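Local coordinates for epimerase domain-containing protein (Bacillus cereus HuA2-4, PDB 6ZLK) that catalyses the NAD-dependent interconversion of UDP-glucuronic acid and UDP-galacturonic acid, which differ in configuration at C4 of the sugar, at residues V77-A82 with R223-A228; S155-C160 with I173-T178; E258-K263 with A305-I310; S285-S288 with Q292-P295. All blocks are in the same frame, centred on the assembly; numbering follows the deposited sequence.

Contact 1 of 4, residues V77-A82 with R223-A228; sequences VVYHLA and RGTVAA. With NAD (nicotinamide-adenine-dinucleotide), chain E.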
# COMPACT_ATOMS: atom_id res chain seq x y z
N VAL A 77 -6.70 -24.49 2.77
CA VAL A 77 -5.56 -23.62 3.11
C VAL A 77 -5.10 -22.98 1.81
O VAL A 77 -4.95 -23.68 0.78
CB VAL A 77 -4.41 -24.39 3.77
CG1 VAL A 77 -3.20 -23.52 3.97
CG2 VAL A 77 -4.88 -25.00 5.09
N VAL A 78 -4.87 -21.69 1.86
CA VAL A 78 -4.20 -20.95 0.76
C VAL A 78 -2.83 -20.51 1.21
O VAL A 78 -2.69 -19.98 2.30
CB VAL A 78 -4.99 -19.72 0.30
CG1 VAL A 78 -4.19 -18.98 -0.78
CG2 VAL A 78 -6.38 -20.13 -0.16
N TYR A 79 -1.81 -20.89 0.45
CA TYR A 79 -0.48 -20.28 0.51
C TYR A 79 -0.37 -19.30 -0.64
O TYR A 79 -0.34 -19.71 -1.81
CB TYR A 79 0.62 -21.30 0.42
CG TYR A 79 0.94 -22.03 1.68
CD1 TYR A 79 1.68 -21.43 2.70
CD2 TYR A 79 0.62 -23.36 1.83
CE1 TYR A 79 2.02 -22.16 3.82
CE2 TYR A 79 0.96 -24.10 2.93
CZ TYR A 79 1.69 -23.50 3.95
OH TYR A 79 2.07 -24.26 5.01
N HIS A 80 -0.33 -18.02 -0.32
CA HIS A 80 -0.35 -16.98 -1.36
C HIS A 80 1.07 -16.45 -1.58
O HIS A 80 1.56 -15.57 -0.86
CB HIS A 80 -1.39 -15.91 -1.03
CG HIS A 80 -1.32 -14.83 -2.01
ND1 HIS A 80 -1.14 -15.07 -3.36
CD2 HIS A 80 -1.51 -13.49 -1.86
CE1 HIS A 80 -1.14 -13.90 -3.98
NE2 HIS A 80 -1.40 -12.89 -3.07
N LEU A 81 1.78 -17.03 -2.54
CA LEU A 81 3.15 -16.62 -2.88
C LEU A 81 3.21 -15.84 -4.19
O LEU A 81 4.27 -15.25 -4.48
CB LEU A 81 4.08 -17.82 -2.96
CG LEU A 81 4.54 -18.38 -1.61
CD1 LEU A 81 3.47 -19.14 -0.88
CD2 LEU A 81 5.76 -19.27 -1.78
N ALA A 82 2.17 -15.88 -5.01
CA ALA A 82 2.23 -15.19 -6.33
C ALA A 82 2.51 -13.71 -6.12
O ALA A 82 1.87 -13.10 -5.22
CB ALA A 82 0.97 -15.35 -7.10
N ARG A 223 10.54 -25.04 5.99
CA ARG A 223 10.16 -25.63 7.30
C ARG A 223 9.34 -24.63 8.11
O ARG A 223 8.30 -25.03 8.68
CB ARG A 223 11.40 -26.04 8.12
CG ARG A 223 11.93 -27.38 7.68
CD ARG A 223 13.07 -27.86 8.57
NE ARG A 223 14.32 -27.17 8.32
CZ ARG A 223 15.26 -27.59 7.47
NH1 ARG A 223 15.08 -28.69 6.75
NH2 ARG A 223 16.37 -26.89 7.32
N GLY A 224 9.71 -23.33 8.09
CA GLY A 224 8.87 -22.34 8.79
C GLY A 224 7.50 -22.21 8.16
O GLY A 224 6.45 -22.06 8.84
N THR A 225 7.48 -22.25 6.83
CA THR A 225 6.24 -22.04 6.08
C THR A 225 5.26 -23.20 6.35
O THR A 225 4.05 -22.94 6.54
CB THR A 225 6.61 -21.80 4.62
OG1 THR A 225 7.48 -20.68 4.47
CG2 THR A 225 5.38 -21.64 3.77
N VAL A 226 5.73 -24.44 6.28
CA VAL A 226 4.92 -25.63 6.61
C VAL A 226 4.50 -25.55 8.08
O VAL A 226 3.38 -25.91 8.36
CB VAL A 226 5.71 -26.89 6.24
CG1 VAL A 226 5.02 -28.12 6.75
CG2 VAL A 226 5.88 -26.95 4.72
N ALA A 227 5.36 -25.07 8.97
CA ALA A 227 5.01 -24.97 10.40
C ALA A 227 3.83 -24.02 10.57
O ALA A 227 3.04 -24.24 11.51
CB ALA A 227 6.17 -24.53 11.24
N ALA A 228 3.68 -22.99 9.75
CA ALA A 228 2.50 -22.09 9.82
C ALA A 228 1.20 -22.88 9.62
O ALA A 228 0.15 -22.49 10.18
CB ALA A 228 2.62 -20.95 8.83
PA NAD E . 9.08 -16.10 -8.16
O1A NAD E . 9.01 -14.97 -9.11
O2A NAD E . 10.07 -17.20 -8.38
O5B NAD E . 7.68 -16.76 -7.87
C5B NAD E . 6.43 -16.04 -7.91
C4B NAD E . 5.51 -16.68 -8.93
O4B NAD E . 4.27 -15.94 -8.94
C3B NAD E . 6.04 -16.67 -10.35
O3B NAD E . 6.39 -17.97 -10.83
C2B NAD E . 4.95 -15.94 -11.14
O2B NAD E . 4.68 -16.45 -12.43
C1B NAD E . 3.72 -16.12 -10.23
N9A NAD E . 2.71 -15.09 -10.38
C8A NAD E . 2.87 -13.73 -10.29
N7A NAD E . 1.77 -13.06 -10.48
C5A NAD E . 0.84 -14.05 -10.80
C6A NAD E . -0.52 -14.01 -11.16
N6A NAD E . -1.22 -12.87 -11.35
N1A NAD E . -1.16 -15.19 -11.35
C2A NAD E . -0.46 -16.34 -11.21
N3A NAD E . 0.84 -16.50 -10.93
C4A NAD E . 1.42 -15.32 -10.71
O3 NAD E . 9.41 -15.39 -6.76
PN NAD E . 9.89 -16.07 -5.35
O1N NAD E . 11.27 -15.65 -5.13
O2N NAD E . 9.49 -17.46 -5.35
O5D NAD E . 8.95 -15.29 -4.35
C5D NAD E . 7.81 -15.91 -3.90
C4D NAD E . 7.16 -15.01 -2.89
O4D NAD E . 8.04 -14.80 -1.77
C3D NAD E . 6.79 -13.61 -3.42
O3D NAD E . 5.52 -13.21 -2.86
C2D NAD E . 7.87 -12.70 -2.84
O2D NAD E . 7.44 -11.34 -2.77
C1D NAD E . 8.13 -13.44 -1.53
N1N NAD E . 9.48 -13.26 -1.02
C2N NAD E . 10.55 -13.81 -1.65
C3N NAD E . 11.79 -13.62 -1.15
C7N NAD E . 13.00 -14.15 -1.84
O7N NAD E . 14.07 -13.93 -1.29
N7N NAD E . 12.85 -14.86 -2.97
C4N NAD E . 11.95 -12.96 0.08
C5N NAD E . 10.87 -12.28 0.63
C6N NAD E . 9.64 -12.48 0.10
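Y79 reaches from strand 77-80 of the Rossmann-type sheet to helix 218-230, and one polar and one apolar contact with T225 carry most of the meeting. The polar one is a hydrogen bond from Y79 OH to T225 O, 2.8 Å long. The hydroxyl sits well above the carbonyl plane, 44° out of it, and so misses the lone-pair directions. Because that carbonyl belongs to the helix backbone, the tyrosine grips the helix itself; its OH also lies 3.5 Å from V226 CA. T225 OG1 is not spent on Y79: it bonds to C221 O one turn earlier and to the hydroxyl of Y176.

The apolar contact belongs to the methyl of T225. With OG1 beside the backbone N (chi1 -58°), CG2 stands anti to that N and approaches the tyrosine ring at a slant, 3.4 Å from Y79 CE1. L16 of helix 11-21 packs against Y79, T225 and V226, so a second helix shares this contact.

Cofactor contacts begin where the strand ends. NAD O3D, on the nicotinamide ribose, donates to L81 O at 2.9 Å, while the methyl of A82 lies against the adenine, 3.6 Å from NAD C4A.

Burying a tyrosine hydroxyl is affordable here because a helix carbonyl takes its proton. The same bond ties helix 218-230 to the sheet strand that leads into the cofactor loop: just past the strand, that loop holds NAD through L81 O, two residues on from the bonded tyrosine.

Contact 2 of 4, residues S155-C160 with I173-T178; sequences SGEHLC and ILRYFT. With UGA (uridine-5'-diphosphate-glucuronic acid), chain F.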
# COMPACT_ATOMS: atom_id res chain seq x y z
N SER A 155 1.11 -3.14 1.04
CA SER A 155 -0.35 -2.98 0.72
C SER A 155 -1.04 -4.35 0.73
O SER A 155 -2.17 -4.51 1.21
CB SER A 155 -0.59 -2.30 -0.56
OG SER A 155 0.03 -1.02 -0.52
N GLY A 156 -0.35 -5.39 0.26
CA GLY A 156 -0.92 -6.75 0.33
C GLY A 156 -1.15 -7.19 1.76
O GLY A 156 -2.22 -7.73 2.03
N GLU A 157 -0.26 -6.89 2.68
CA GLU A 157 -0.42 -7.26 4.10
C GLU A 157 -1.62 -6.47 4.62
O GLU A 157 -2.43 -7.01 5.32
CB GLU A 157 0.76 -6.88 4.98
CG GLU A 157 2.05 -7.57 4.62
CD GLU A 157 3.10 -7.33 5.68
OE1 GLU A 157 2.76 -6.78 6.75
OE2 GLU A 157 4.27 -7.70 5.45
N HIS A 158 -1.71 -5.19 4.26
CA HIS A 158 -2.81 -4.35 4.80
C HIS A 158 -4.13 -4.93 4.30
O HIS A 158 -5.13 -4.93 5.07
CB HIS A 158 -2.61 -2.88 4.37
CG HIS A 158 -1.47 -2.20 5.07
ND1 HIS A 158 -0.75 -1.22 4.45
CD2 HIS A 158 -0.97 -2.32 6.30
CE1 HIS A 158 0.13 -0.73 5.30
NE2 HIS A 158 0.03 -1.40 6.43
N LEU A 159 -4.24 -5.34 3.03
CA LEU A 159 -5.47 -5.95 2.54
C LEU A 159 -5.83 -7.18 3.38
O LEU A 159 -6.99 -7.36 3.76
CB LEU A 159 -5.30 -6.35 1.07
CG LEU A 159 -5.39 -5.18 0.10
CD1 LEU A 159 -4.98 -5.65 -1.30
CD2 LEU A 159 -6.78 -4.59 0.09
N CYS A 160 -4.86 -8.02 3.70
CA CYS A 160 -5.11 -9.18 4.59
C CYS A 160 -5.74 -8.69 5.91
O CYS A 160 -6.77 -9.27 6.29
CB CYS A 160 -3.86 -9.98 4.90
SG CYS A 160 -3.22 -10.89 3.46
N ILE A 173 0.43 -13.82 8.18
CA ILE A 173 1.43 -13.18 7.30
C ILE A 173 2.83 -13.64 7.67
O ILE A 173 3.23 -13.54 8.81
CB ILE A 173 1.30 -11.64 7.32
CG1 ILE A 173 -0.04 -11.16 6.75
CG2 ILE A 173 2.50 -11.02 6.63
CD1 ILE A 173 -0.42 -9.76 7.14
N LEU A 174 3.57 -14.18 6.72
CA LEU A 174 4.98 -14.56 6.90
C LEU A 174 5.82 -13.54 6.14
O LEU A 174 5.63 -13.37 4.96
CB LEU A 174 5.26 -15.99 6.43
CG LEU A 174 4.34 -17.07 6.96
CD1 LEU A 174 4.76 -18.45 6.39
CD2 LEU A 174 4.39 -17.07 8.48
N ARG A 175 6.73 -12.88 6.83
CA ARG A 175 7.73 -12.00 6.18
C ARG A 175 9.04 -12.75 6.02
O ARG A 175 9.81 -12.92 7.00
CB ARG A 175 7.97 -10.73 7.01
CG ARG A 175 6.77 -9.82 7.02
CD ARG A 175 7.00 -8.67 7.98
NE ARG A 175 5.90 -7.73 7.86
CZ ARG A 175 5.66 -6.73 8.71
NH1 ARG A 175 6.44 -6.53 9.75
NH2 ARG A 175 4.64 -5.93 8.54
N TYR A 176 9.30 -13.19 4.82
CA TYR A 176 10.62 -13.80 4.49
C TYR A 176 11.73 -12.76 4.38
O TYR A 176 11.54 -11.67 3.87
CB TYR A 176 10.49 -14.48 3.13
CG TYR A 176 9.59 -15.69 3.01
CD1 TYR A 176 9.03 -16.38 4.08
CD2 TYR A 176 9.24 -16.12 1.74
CE1 TYR A 176 8.25 -17.50 3.90
CE2 TYR A 176 8.41 -17.21 1.55
CZ TYR A 176 7.94 -17.94 2.62
OH TYR A 176 7.15 -19.04 2.40
N PHE A 177 12.92 -13.17 4.80
CA PHE A 177 14.19 -12.44 4.61
C PHE A 177 15.10 -13.21 3.63
O PHE A 177 15.50 -14.39 3.84
CB PHE A 177 14.89 -12.28 5.94
CG PHE A 177 14.21 -11.33 6.91
CD1 PHE A 177 12.92 -11.53 7.37
CD2 PHE A 177 14.90 -10.20 7.30
CE1 PHE A 177 12.34 -10.59 8.20
CE2 PHE A 177 14.32 -9.26 8.15
CZ PHE A 177 13.03 -9.45 8.59
N THR A 178 15.44 -12.52 2.58
CA THR A 178 16.34 -12.90 1.47
C THR A 178 16.55 -14.41 1.43
O THR A 178 17.57 -14.91 1.91
CB THR A 178 17.64 -12.10 1.50
OG1 THR A 178 17.29 -10.72 1.67
CG2 THR A 178 18.38 -12.32 0.20
C1' UGA F . 15.33 -10.58 -1.95
C2' UGA F . 14.30 -10.95 -3.01
O2' UGA F . 14.83 -10.55 -4.27
C3' UGA F . 12.97 -10.27 -2.79
O3' UGA F . 12.03 -10.87 -3.68
C4' UGA F . 12.49 -10.39 -1.36
O4' UGA F . 11.33 -9.57 -1.19
C5' UGA F . 13.60 -9.93 -0.39
O5' UGA F . 14.79 -10.69 -0.64
C6' UGA F . 13.29 -10.05 1.11
O'P UGA F . 12.19 -9.81 1.53
O'Q UGA F . 14.18 -10.33 1.87
PB UGA F . 17.26 -8.81 -1.77
O1B UGA F . 17.48 -8.84 -0.32
O2B UGA F . 17.47 -7.57 -2.56
O3B UGA F . 15.80 -9.29 -2.25
O3A UGA F . 18.12 -10.01 -2.37
PA UGA F . 19.28 -10.19 -3.45
O1A UGA F . 18.73 -9.85 -4.77
O2A UGA F . 19.87 -11.51 -3.21
O5D UGA F . 20.32 -9.03 -3.03
C5D UGA F . 21.02 -9.03 -1.80
C4D UGA F . 22.08 -7.98 -1.88
O4D UGA F . 22.98 -8.25 -2.98
C3D UGA F . 21.57 -6.55 -2.09
O3D UGA F . 22.21 -5.78 -1.07
C2D UGA F . 22.03 -6.17 -3.50
O2D UGA F . 22.56 -4.86 -3.52
C1D UGA F . 23.24 -7.07 -3.72
N1 UGA F . 23.47 -7.46 -5.12
C6 UGA F . 22.50 -8.06 -5.87
C2 UGA F . 24.77 -7.32 -5.58
O2 UGA F . 25.67 -6.77 -4.94
N3 UGA F . 24.99 -7.83 -6.82
C4 UGA F . 24.06 -8.44 -7.63
O4 UGA F . 24.43 -8.81 -8.75
C5 UGA F . 22.73 -8.54 -7.10
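Helix 155-160 and strand 173-176 run nearly antiparallel, at 164° with their axes 10.3 Å apart, and come closest at E157 and I173, whose CA atoms are 7.0 Å apart. The main event is a side-on salt bridge. R175, stretched out from CG to NE, crosses E157 at about a right angle and offers two nitrogens, one to each carboxylate oxygen. Its NH2 donates to E157 OE1 at 2.7 Å and its NE to E157 OE2 at 2.9 Å, both nearly straight. Each oxygen uses its syn lone pair, and the two flat groups are only 28° from coplanar. S125 OG adds a bond to E157 OE2, while Y130 OH holds R175 NH1, so the buried charges are pinned from several directions.

Next to the ion pair, I173 CD1 touches the stem of the glutamate at E157 CB (3.8 Å) and also meets C160 CB (4.1 Å). Where strand 171-180 is interrupted, T178 N donates to O'Q of the glucuronate carboxylate at 2.6 Å. Helix 148-167 also carries Y149 and K153, which bond to NAD, and its S155 face packs on the second subunit. Joining parallel strands 120-126 and 171-180, this helix completes a beta-alpha-beta crossover of the Rossmann-type fold.

Contact 3 of 4, residues E258-K263 with A305-I310; sequences EKISGK and AEYDYI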
# COMPACT_ATOMS: atom_id res chain seq x y z
N GLU A 258 34.49 -18.12 -2.83
CA GLU A 258 35.90 -18.35 -3.27
C GLU A 258 36.44 -19.60 -2.59
O GLU A 258 37.13 -20.39 -3.31
CB GLU A 258 36.75 -17.12 -2.94
CG GLU A 258 36.44 -15.97 -3.87
CD GLU A 258 37.20 -14.70 -3.57
OE1 GLU A 258 37.47 -14.42 -2.37
OE2 GLU A 258 37.51 -13.98 -4.55
N LYS A 259 36.17 -19.80 -1.31
CA LYS A 259 36.70 -21.00 -0.61
C LYS A 259 36.03 -22.25 -1.20
O LYS A 259 36.75 -23.25 -1.45
CB LYS A 259 36.61 -20.88 0.91
CG LYS A 259 35.21 -20.87 1.50
CD LYS A 259 35.11 -20.88 3.05
CE LYS A 259 33.68 -20.89 3.57
NZ LYS A 259 32.72 -21.45 2.58
N ILE A 260 34.74 -22.19 -1.54
CA ILE A 260 33.99 -23.35 -2.11
C ILE A 260 34.47 -23.66 -3.52
O ILE A 260 34.70 -24.86 -3.81
CB ILE A 260 32.48 -23.07 -2.09
CG1 ILE A 260 31.95 -23.08 -0.67
CG2 ILE A 260 31.74 -24.07 -2.98
CD1 ILE A 260 30.55 -22.46 -0.48
N SER A 261 34.67 -22.64 -4.34
CA SER A 261 34.97 -22.80 -5.78
C SER A 261 36.46 -23.03 -6.05
O SER A 261 36.77 -23.63 -7.09
CB SER A 261 34.48 -21.62 -6.56
OG SER A 261 35.22 -20.48 -6.23
N GLY A 262 37.33 -22.54 -5.18
CA GLY A 262 38.78 -22.42 -5.46
C GLY A 262 39.08 -21.33 -6.49
O GLY A 262 40.24 -21.28 -7.00
N LYS A 263 38.10 -20.49 -6.82
CA LYS A 263 38.29 -19.35 -7.75
C LYS A 263 38.78 -18.12 -6.98
O LYS A 263 38.47 -17.96 -5.78
CB LYS A 263 36.99 -19.00 -8.49
CG LYS A 263 36.44 -20.07 -9.42
CD LYS A 263 36.87 -19.90 -10.85
CE LYS A 263 36.03 -20.75 -11.77
NZ LYS A 263 36.78 -21.11 -12.98
N ALA A 305 25.29 -25.93 -1.60
CA ALA A 305 24.13 -26.46 -2.33
C ALA A 305 23.88 -25.56 -3.52
O ALA A 305 23.65 -26.07 -4.62
CB ALA A 305 22.92 -26.52 -1.44
N GLU A 306 23.79 -24.25 -3.27
CA GLU A 306 23.48 -23.35 -4.40
C GLU A 306 24.60 -23.40 -5.43
O GLU A 306 24.24 -23.37 -6.62
CB GLU A 306 23.15 -21.93 -3.92
CG GLU A 306 22.62 -21.10 -5.11
CD GLU A 306 21.94 -19.76 -4.82
OE1 GLU A 306 21.71 -19.46 -3.61
OE2 GLU A 306 21.70 -19.00 -5.80
N TYR A 307 25.87 -23.46 -5.03
CA TYR A 307 27.01 -23.55 -5.96
C TYR A 307 26.79 -24.78 -6.85
O TYR A 307 26.82 -24.65 -8.06
CB TYR A 307 28.30 -23.57 -5.14
CG TYR A 307 29.49 -23.66 -6.04
CD1 TYR A 307 29.94 -24.89 -6.46
CD2 TYR A 307 30.07 -22.52 -6.54
CE1 TYR A 307 31.02 -24.99 -7.32
CE2 TYR A 307 31.15 -22.59 -7.40
CZ TYR A 307 31.61 -23.83 -7.79
OH TYR A 307 32.69 -23.93 -8.63
N ASP A 308 26.49 -25.92 -6.24
CA ASP A 308 26.35 -27.18 -7.05
C ASP A 308 25.15 -27.04 -7.98
O ASP A 308 25.18 -27.50 -9.14
CB ASP A 308 26.31 -28.40 -6.15
CG ASP A 308 27.68 -28.86 -5.64
OD1 ASP A 308 28.69 -28.38 -6.15
OD2 ASP A 308 27.69 -29.64 -4.69
N TYR A 309 24.05 -26.42 -7.55
CA TYR A 309 22.84 -26.27 -8.37
C TYR A 309 23.15 -25.38 -9.58
O TYR A 309 22.82 -25.73 -10.71
CB TYR A 309 21.73 -25.64 -7.52
CG TYR A 309 20.60 -25.12 -8.37
CD1 TYR A 309 19.63 -25.97 -8.90
CD2 TYR A 309 20.55 -23.78 -8.70
CE1 TYR A 309 18.64 -25.48 -9.73
CE2 TYR A 309 19.59 -23.28 -9.56
CZ TYR A 309 18.64 -24.14 -10.08
OH TYR A 309 17.69 -23.59 -10.90
N ILE A 310 23.89 -24.28 -9.37
CA ILE A 310 24.17 -23.29 -10.47
C ILE A 310 25.19 -23.95 -11.42
O ILE A 310 25.05 -23.79 -12.64
CB ILE A 310 24.70 -21.96 -9.89
CG1 ILE A 310 23.69 -21.24 -8.97
CG2 ILE A 310 25.13 -21.03 -11.00
CD1 ILE A 310 22.43 -20.79 -9.62
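I260 and S261, in the last turn of helix 250-261, lie against the ring of Y307 on helix 299-313; the turn that follows is closed as an ST turn. This is packing between two helices near the C-terminal end of the chain.

E258, at the start of the segment, serves the helix end twice: its O accepts from G262 N at 2.9 Å, and its carboxylate bonds to A265 N beyond the helix. I260 then supplies the apolar contact. Its CG2, anti to the backbone N, sits over one face of Y307 in a CH-pi contact, 4.1 Å from the ring centroid and 23° off the normal, displaced toward the CG end of the ring. L303 and E304 flank I260 from the same partner helix, and L198 of helix 189-198 packs on Y307.

S261 follows with its CB set against the far end of the tyrosine, 3.6 Å from Y307 CE2 and similarly near its OH. G262 leaves the helix with a positive phi of 70° and turns the chain. K263 comes last; its NZ forms a salt bridge with D200, and its backbone N donates to S261 OG at 2.9 Å (158°), an oxygen that is also bonded to L257 O.

Contact 4 of 4, residues S285-S288 with Q292-P295; sequences SKAS and QYSP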
# COMPACT_ATOMS: atom_id res chain seq x y z
N SER A 285 12.26 -14.34 17.08
CA SER A 285 11.69 -14.84 18.35
C SER A 285 10.22 -15.23 18.28
O SER A 285 9.84 -16.28 18.85
CB SER A 285 11.90 -13.76 19.42
OG SER A 285 13.25 -13.36 19.39
N LYS A 286 9.40 -14.47 17.58
CA LYS A 286 7.97 -14.79 17.49
C LYS A 286 7.81 -16.13 16.74
O LYS A 286 7.01 -16.97 17.14
CB LYS A 286 7.26 -13.63 16.83
CG LYS A 286 5.77 -13.83 16.73
CD LYS A 286 5.20 -12.56 16.18
CE LYS A 286 3.73 -12.42 16.32
NZ LYS A 286 3.24 -11.20 15.63
N ALA A 287 8.57 -16.36 15.66
CA ALA A 287 8.46 -17.62 14.91
C ALA A 287 8.86 -18.80 15.80
O ALA A 287 8.27 -19.86 15.69
CB ALA A 287 9.34 -17.59 13.70
N SER A 288 9.87 -18.61 16.66
CA SER A 288 10.26 -19.64 17.65
C SER A 288 9.06 -19.99 18.54
O SER A 288 8.76 -21.14 18.72
CB SER A 288 11.46 -19.17 18.48
OG SER A 288 11.71 -20.15 19.47
N GLN A 292 7.72 -23.01 16.55
CA GLN A 292 8.92 -23.80 16.90
C GLN A 292 9.93 -23.70 15.76
O GLN A 292 10.70 -24.61 15.52
CB GLN A 292 8.53 -25.23 17.29
CG GLN A 292 7.71 -25.28 18.57
CD GLN A 292 7.57 -26.73 18.97
OE1 GLN A 292 6.71 -27.44 18.46
NE2 GLN A 292 8.47 -27.20 19.82
N TYR A 293 9.99 -22.53 15.12
CA TYR A 293 10.97 -22.28 14.03
C TYR A 293 12.36 -22.11 14.61
O TYR A 293 12.61 -21.32 15.53
CB TYR A 293 10.54 -21.04 13.25
CG TYR A 293 11.47 -20.72 12.11
CD1 TYR A 293 11.58 -21.61 11.05
CD2 TYR A 293 12.20 -19.55 12.09
CE1 TYR A 293 12.47 -21.35 10.03
CE2 TYR A 293 13.08 -19.28 11.05
CZ TYR A 293 13.15 -20.15 10.00
OH TYR A 293 13.98 -19.87 8.95
N SER A 294 13.31 -22.76 13.98
CA SER A 294 14.73 -22.54 14.31
C SER A 294 15.51 -22.86 13.05
O SER A 294 15.49 -24.00 12.61
CB SER A 294 15.12 -23.41 15.48
OG SER A 294 16.54 -23.39 15.66
N PRO A 295 16.15 -21.86 12.39
CA PRO A 295 16.88 -22.14 11.15
C PRO A 295 18.11 -22.95 11.52
O PRO A 295 18.73 -22.63 12.52
CB PRO A 295 17.17 -20.76 10.56
CG PRO A 295 17.23 -19.86 11.77
CD PRO A 295 16.21 -20.44 12.75
O HOH W 1 12.71 -22.12 18.17
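A287 and S288 of helix 285-291 present carbonyl oxygens to the chain that folds back just after the helix. The firmer bond runs from Y293 N to A287 O, 3.2 Å and nearly straight at 166°, although the donor stands 46° out of the carbonyl plane. The bond to S288 O from Q292 N, at 3.0 Å, is bent and weak.

On the outer side a water bridges the two segments. It gives a proton to Y293 O at 2.8 Å and lies 2.6 Å from S288 OG, so the tyrosine carbonyl and the serine hydroxyl share one solvent partner. Turning OG anti to its own nitrogen (chi1 175°) is what carries it out to that water. On the inner side, A287 CB packs on Y293 CB at 3.7 Å. The tyrosine side chain runs on inward, where its OH is bonded to G243 O and its ring lies by I242 of strand 239-242 and D220 of helix 218-230.

Q292 takes a positive phi (54°), the left-handed residue that stops the helix. The chain turns back on the last turn and runs past P295 toward helix 299-313: a C-terminal helix stop at a reversal.

Overall arrangement
Contacts 1 and 2 lie 12 Å apart between centres and share the main mixed sheet, joined through T225, L174 and Y176. Along the chain, contact 2 falls between the two segments of contact 1; contact 1 reaches the NAD pocket, contact 2 both the NAD and the UDP-sugar pockets. Contact 4, about 15 Å from contact 1, comes later; its Y293 packs on G224, so helix 218-230 meets the sheet in contact 1 and also the loop of contact 4. Contact 3 stands apart, about 29 Å from contacts 1 and 4 between centres. From helix 250-261 the chain returns to the core at contact 4, then goes out to pair that helix with helix 299-313.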